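Local coordinates for protein 1d10 (Caenorhabditis elegans, PDB 1T9F) that is of unknown function but folds as a beta-trefoil of MIR repeats, probably related to the SDF2-type proteins of the secretory pathway, at residues C9-K14 / W53-A58; G66-C71 / G123-E128. All coordinates share one frame; numbering follows the deposited sequence.

From the N terminus, the chain enters at 9-14, runs out through three further strands and returns at 53-58; interaction 1 closes this first excursion by pairing two neighbouring strands of the beta-trefoil barrel. Interaction 2 opens only afterwards: the loop 66-71 leads to strand 74-79, and some fifty residues on the loop 123-128 follows strand 117-120, so a second excursion is closed. The two contacts are in series, neither nested nor crossed, yet they touch. C9 N lies 2.7 Å from D67 O, a probable hydrogen bond, while the side chain of I55 packs on I69 and W126. Strand 53-57 and the loop before strand 12-17 are thus joined to the loops that lead into and out of the next strand pair.

Interaction 1. Residues C9-K14 / W53-A58; sequences CYSVLK and WQIFPA
In the six-stranded barrel of the beta-trefoil, the start of strand 12-17 pairs antiparallel with strand 53-57. L13 and W53 form a hydrogen-bonded pair: L13 N donates to W53 O and W53 N to L13 O, both at 3.0 Å. I55 N continues the ladder to S11 O. Beyond this Y10, at positive phi, bends the chain, but its N still reaches I55 O (2.7 Å), at a bent N-H...O angle of 131°.

Q54 swings CG opposite its own N (chi1 -179°) and, with an extended chain, carries NE2 to Y10 O (3.0 Å); the bond is almost straight and lies in the amide plane of Q54, which should limit the amide's rotation. A tyrosine suits position 10 because its ring packs on both F56 and P57: it stands edge-to-face on F56, planes 80° apart, with CE1 over the centre of the F56 ring, while OH touches P57 CD at 3.6 Å. Replacing Y10 with a serine would probably leave one face of the F56 ring and the CD corner of P57 without the aromatic edge that packs on them. On the other side of the strand I55 brings CD1 against L13 CD2 (4.0 Å).

C9 is tied to C63 by a disulfide; F56 meets F85 edge-to-face, W53 donates from NE1 to L24 O, and strand 74-79 pairs along the far edge of strand 53-57.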
loop_
_atom_site.group_PDB
_atom_site.type_symbol
_atom_site.label_atom_id
_atom_site.label_comp_id
_atom_site.label_asym_id
_atom_site.label_seq_id
_atom_site.Cartn_x
_atom_site.Cartn_y
_atom_site.Cartn_z
ATOM N N CYS A 9 3.814 -6.641 13.357
ATOM C CA CYS A 9 4.899 -5.822 12.850
ATOM C C CYS A 9 5.990 -6.687 12.220
ATOM O O CYS A 9 6.378 -7.708 12.774
ATOM C CB CYS A 9 5.461 -4.980 13.988
ATOM S SG CYS A 9 6.038 -3.347 13.451
ATOM N N TYR A 10 6.464 -6.261 11.054
ATOM C CA TYR A 10 7.483 -6.962 10.272
ATOM C C TYR A 10 6.965 -8.220 9.586
ATOM O O TYR A 10 7.740 -8.993 9.024
ATOM C CB TYR A 10 8.711 -7.295 11.126
ATOM C CG TYR A 10 9.482 -6.062 11.526
ATOM C CD1 TYR A 10 9.946 -5.168 10.563
ATOM C CD2 TYR A 10 9.713 -5.767 12.865
ATOM C CE1 TYR A 10 10.617 -4.006 10.927
ATOM C CE2 TYR A 10 10.380 -4.613 13.240
ATOM C CZ TYR A 10 10.830 -3.736 12.270
ATOM O OH TYR A 10 11.489 -2.594 12.651
ATOM N N SER A 11 5.656 -8.439 9.637
ATOM C CA SER A 11 5.098 -9.598 8.957
ATOM C C SER A 11 5.164 -9.258 7.465
ATOM O O SER A 11 5.242 -8.086 7.097
ATOM C CB SER A 11 3.650 -9.833 9.397
ATOM O OG SER A 11 2.854 -8.685 9.167
ATOM N N VAL A 12 5.163 -10.277 6.611
ATOM C CA VAL A 12 5.214 -10.069 5.167
ATOM C C VAL A 12 3.928 -10.627 4.596
ATOM O O VAL A 12 3.577 -11.774 4.868
ATOM C CB VAL A 12 6.388 -10.824 4.513
ATOM C CG1 VAL A 12 6.334 -10.656 3.008
ATOM C CG2 VAL A 12 7.702 -10.301 5.039
ATOM N N LEU A 13 3.231 -9.830 3.798
ATOM C CA LEU A 13 1.970 -10.287 3.234
ATOM C C LEU A 13 1.568 -9.572 1.953
ATOM O O LEU A 13 2.276 -8.688 1.476
ATOM C CB LEU A 13 0.879 -10.138 4.297
ATOM C CG LEU A 13 1.026 -8.885 5.160
ATOM C CD1 LEU A 13 0.647 -7.685 4.343
ATOM C CD2 LEU A 13 0.162 -8.975 6.402
ATOM N N LYS A 14 0.434 -9.984 1.396
ATOM C CA LYS A 14 -0.105 -9.395 0.178
ATOM C C LYS A 14 -1.325 -8.559 0.535
ATOM O O LYS A 14 -2.078 -8.912 1.444
ATOM C CB LYS A 14 -0.536 -10.489 -0.803
ATOM C CG LYS A 14 0.568 -11.425 -1.244
ATOM C CD LYS A 14 -0.035 -12.703 -1.815
ATOM C CE LYS A 14 1.031 -13.717 -2.167
ATOM N NZ LYS A 14 0.458 -15.098 -2.249
ATOM N N TRP A 53 4.799 -7.362 0.525
ATOM C CA TRP A 53 5.145 -6.151 1.255
ATOM C C TRP A 53 5.395 -6.465 2.720
ATOM O O TRP A 53 4.769 -7.359 3.291
ATOM C CB TRP A 53 4.012 -5.130 1.165
ATOM C CG TRP A 53 3.651 -4.749 -0.217
ATOM C CD1 TRP A 53 2.874 -5.456 -1.089
ATOM C CD2 TRP A 53 4.054 -3.565 -0.901
ATOM N NE1 TRP A 53 2.770 -4.779 -2.282
ATOM C CE2 TRP A 53 3.485 -3.614 -2.191
ATOM C CE3 TRP A 53 4.846 -2.459 -0.547
ATOM C CZ2 TRP A 53 3.677 -2.600 -3.132
ATOM C CZ3 TRP A 53 5.038 -1.450 -1.481
ATOM C CH2 TRP A 53 4.453 -1.528 -2.761
ATOM N N GLN A 54 6.301 -5.722 3.339
ATOM C CA GLN A 54 6.594 -5.941 4.743
ATOM C C GLN A 54 6.154 -4.761 5.582
ATOM O O GLN A 54 6.485 -3.610 5.296
ATOM C CB GLN A 54 8.089 -6.185 4.947
ATOM C CG GLN A 54 8.455 -6.454 6.399
ATOM C CD GLN A 54 9.860 -6.993 6.531
ATOM O OE1 GLN A 54 10.757 -6.579 5.803
ATOM N NE2 GLN A 54 10.060 -7.914 7.469
ATOM N N ILE A 55 5.397 -5.054 6.627
ATOM C CA ILE A 55 4.910 -4.020 7.520
ATOM C C ILE A 55 6.016 -3.532 8.444
ATOM O O ILE A 55 6.647 -4.327 9.144
ATOM C CB ILE A 55 3.737 -4.540 8.368
ATOM C CG1 ILE A 55 2.601 -4.982 7.441
ATOM C CG2 ILE A 55 3.256 -3.448 9.319
ATOM C CD1 ILE A 55 1.485 -5.654 8.148
ATOM N N PHE A 56 6.248 -2.219 8.420
ATOM C CA PHE A 56 7.254 -1.565 9.253
ATOM C C PHE A 56 6.579 -0.577 10.199
ATOM O O PHE A 56 5.495 -0.073 9.905
ATOM C CB PHE A 56 8.244 -0.775 8.389
ATOM C CG PHE A 56 9.470 -1.547 7.997
ATOM C CD1 PHE A 56 9.379 -2.662 7.179
ATOM C CD2 PHE A 56 10.724 -1.147 8.445
ATOM C CE1 PHE A 56 10.520 -3.372 6.806
ATOM C CE2 PHE A 56 11.879 -1.853 8.078
ATOM C CZ PHE A 56 11.771 -2.964 7.257
ATOM N N PRO A 57 7.212 -0.283 11.349
ATOM C CA PRO A 57 6.587 0.679 12.266
ATOM C C PRO A 57 6.675 2.038 11.581
ATOM O O PRO A 57 7.425 2.190 10.613
ATOM C CB PRO A 57 7.464 0.586 13.514
ATOM C CG PRO A 57 8.819 0.251 12.946
ATOM C CD PRO A 57 8.488 -0.787 11.893
ATOM N N ALA A 58 5.906 3.014 12.059
ATOM C CA ALA A 58 5.913 4.350 11.469
ATOM C C ALA A 58 7.326 4.935 11.478
ATOM O O ALA A 58 8.175 4.489 12.251
ATOM C CB ALA A 58 4.959 5.260 12.233
#

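Interaction 2. Residues G66-C71 / G123-E128; sequences GDAIKC and GDEWLE
Two irregular segments have touching parts that run 129° apart; their CA atoms are nearest at K70 and E125, 4.0 Å from each other. One backbone hydrogen bond joins them, W126 N to I69 O at 2.8 Å, and E125 CA adds a longer C-H...O contact to the same oxygen. G123 has positive phi, a value that suits a residue without CB.

I69 and W126 lie side by side and point the same way: I69 CD1 meets the indole at its edge, 3.7 Å from W126 CE3. The chi1 of W126 (-166°) turns the ring away from its own N and sets the benzo edge beside the isoleucine, giving I69 CD1 and CG2 a flat border to lie along. These loops lead into strand 74-79 and out of strand 117-120 of the beta-trefoil, and both residues reach down to I75 and I55 of the barrel. W126 also meets F132 edge-to-face.

Nearer the surface, C71 SG, in a disulfide with C121, sits 3.4 Å from E125 N, a buried amide with no polar partner in the model. A68 turns its methyl to the carboxylate end of E125, CB 3.5 Å from OE1. K70 bends at chi2, bringing NZ back to A68 O at 3.0 Å.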
loop_
_atom_site.group_PDB
_atom_site.type_symbol
_atom_site.label_atom_id
_atom_site.label_comp_id
_atom_site.label_asym_id
_atom_site.label_seq_id
_atom_site.Cartn_x
_atom_site.Cartn_y
_atom_site.Cartn_z
ATOM N N GLY A 66 6.248 -9.439 15.590
ATOM C CA GLY A 66 5.225 -10.159 16.323
ATOM C C GLY A 66 4.261 -9.229 17.039
ATOM O O GLY A 66 3.192 -9.654 17.482
ATOM N N ASP A 67 4.634 -7.959 17.161
ATOM C CA ASP A 67 3.770 -6.982 17.818
ATOM C C ASP A 67 2.507 -6.761 16.999
ATOM O O ASP A 67 2.564 -6.627 15.780
ATOM C CB ASP A 67 4.489 -5.639 17.994
ATOM C CG ASP A 67 5.492 -5.659 19.127
ATOM O OD1 ASP A 67 5.550 -6.680 19.845
ATOM O OD2 ASP A 67 6.214 -4.653 19.302
ATOM N N ALA A 68 1.367 -6.730 17.675
ATOM C CA ALA A 68 0.105 -6.503 17.000
ATOM C C ALA A 68 0.064 -5.046 16.584
ATOM O O ALA A 68 0.657 -4.190 17.236
ATOM C CB ALA A 68 -1.055 -6.811 17.938
ATOM N N ILE A 69 -0.613 -4.765 15.480
ATOM C CA ILE A 69 -0.739 -3.391 15.022
ATOM C C ILE A 69 -2.137 -2.945 15.410
ATOM O O ILE A 69 -3.122 -3.614 15.090
ATOM C CB ILE A 69 -0.567 -3.279 13.501
ATOM C CG1 ILE A 69 0.854 -3.705 13.118
ATOM C CG2 ILE A 69 -0.840 -1.842 13.049
ATOM C CD1 ILE A 69 1.065 -3.817 11.643
ATOM N N LYS A 70 -2.219 -1.823 16.114
ATOM C CA LYS A 70 -3.505 -1.310 16.551
ATOM C C LYS A 70 -4.099 -0.430 15.464
ATOM O O LYS A 70 -3.361 0.236 14.738
ATOM C CB LYS A 70 -3.332 -0.504 17.846
ATOM C CG LYS A 70 -2.776 -1.305 19.036
ATOM C CD LYS A 70 -1.295 -1.633 18.854
ATOM C CE LYS A 70 -0.745 -2.454 20.015
ATOM N NZ LYS A 70 0.713 -2.738 19.862
ATOM N N CYS A 71 -5.427 -0.430 15.343
ATOM C CA CYS A 71 -6.090 0.399 14.338
ATOM C C CYS A 71 -5.864 1.855 14.705
ATOM O O CYS A 71 -5.887 2.218 15.879
ATOM C CB CYS A 71 -7.596 0.077 14.264
ATOM S SG CYS A 71 -7.886 -1.692 13.934
ATOM N N GLY A 123 -12.397 -1.381 15.672
ATOM C CA GLY A 123 -11.944 -1.978 16.913
ATOM C C GLY A 123 -10.557 -1.401 17.101
ATOM O O GLY A 123 -10.294 -0.285 16.651
ATOM N N ASP A 124 -9.659 -2.124 17.754
ATOM C CA ASP A 124 -8.321 -1.582 17.909
ATOM C C ASP A 124 -7.245 -2.649 17.920
ATOM O O ASP A 124 -6.548 -2.851 18.909
ATOM C CB ASP A 124 -8.218 -0.717 19.166
ATOM C CG ASP A 124 -7.094 0.304 19.066
ATOM O OD1 ASP A 124 -5.936 -0.120 18.875
ATOM O OD2 ASP A 124 -7.367 1.523 19.163
ATOM N N GLU A 125 -7.131 -3.334 16.789
ATOM C CA GLU A 125 -6.146 -4.376 16.584
ATOM C C GLU A 125 -6.405 -4.972 15.207
ATOM O O GLU A 125 -7.342 -5.749 15.012
ATOM C CB GLU A 125 -6.239 -5.448 17.675
ATOM C CG GLU A 125 -4.868 -5.861 18.189
ATOM C CD GLU A 125 -4.919 -6.600 19.511
ATOM O OE1 GLU A 125 -3.836 -6.826 20.089
ATOM O OE2 GLU A 125 -6.027 -6.956 19.972
ATOM N N TRP A 126 -5.575 -4.558 14.257
ATOM C CA TRP A 126 -5.652 -4.996 12.875
ATOM C C TRP A 126 -5.769 -6.508 12.782
ATOM O O TRP A 126 -4.814 -7.223 13.068
ATOM C CB TRP A 126 -4.400 -4.520 12.137
ATOM C CG TRP A 126 -4.464 -4.608 10.649
ATOM C CD1 TRP A 126 -5.504 -5.062 9.889
ATOM C CD2 TRP A 126 -3.437 -4.217 9.734
ATOM N NE1 TRP A 126 -5.184 -4.977 8.552
ATOM C CE2 TRP A 126 -3.920 -4.462 8.428
ATOM C CE3 TRP A 126 -2.150 -3.684 9.892
ATOM C CZ2 TRP A 126 -3.161 -4.190 7.287
ATOM C CZ3 TRP A 126 -1.395 -3.416 8.754
ATOM C CH2 TRP A 126 -1.905 -3.670 7.468
ATOM N N LEU A 127 -6.946 -6.986 12.382
ATOM C CA LEU A 127 -7.197 -8.419 12.244
ATOM C C LEU A 127 -7.033 -8.817 10.779
ATOM O O LEU A 127 -7.474 -8.107 9.873
ATOM C CB LEU A 127 -8.617 -8.758 12.710
ATOM C CG LEU A 127 -9.049 -8.311 14.111
ATOM C CD1 LEU A 127 -10.530 -8.614 14.303
ATOM C CD2 LEU A 127 -8.213 -9.012 15.172
ATOM N N GLU A 128 -6.399 -9.959 10.551
ATOM C CA GLU A 128 -6.159 -10.449 9.203
ATOM C C GLU A 128 -7.447 -10.782 8.451
ATOM O O GLU A 128 -7.441 -10.919 7.227
ATOM C CB GLU A 128 -5.266 -11.688 9.269
ATOM C CG GLU A 128 -4.817 -12.213 7.920
ATOM C CD GLU A 128 -3.699 -13.228 8.049
ATOM O OE1 GLU A 128 -2.714 -12.921 8.755
ATOM O OE2 GLU A 128 -3.800 -14.317 7.444
#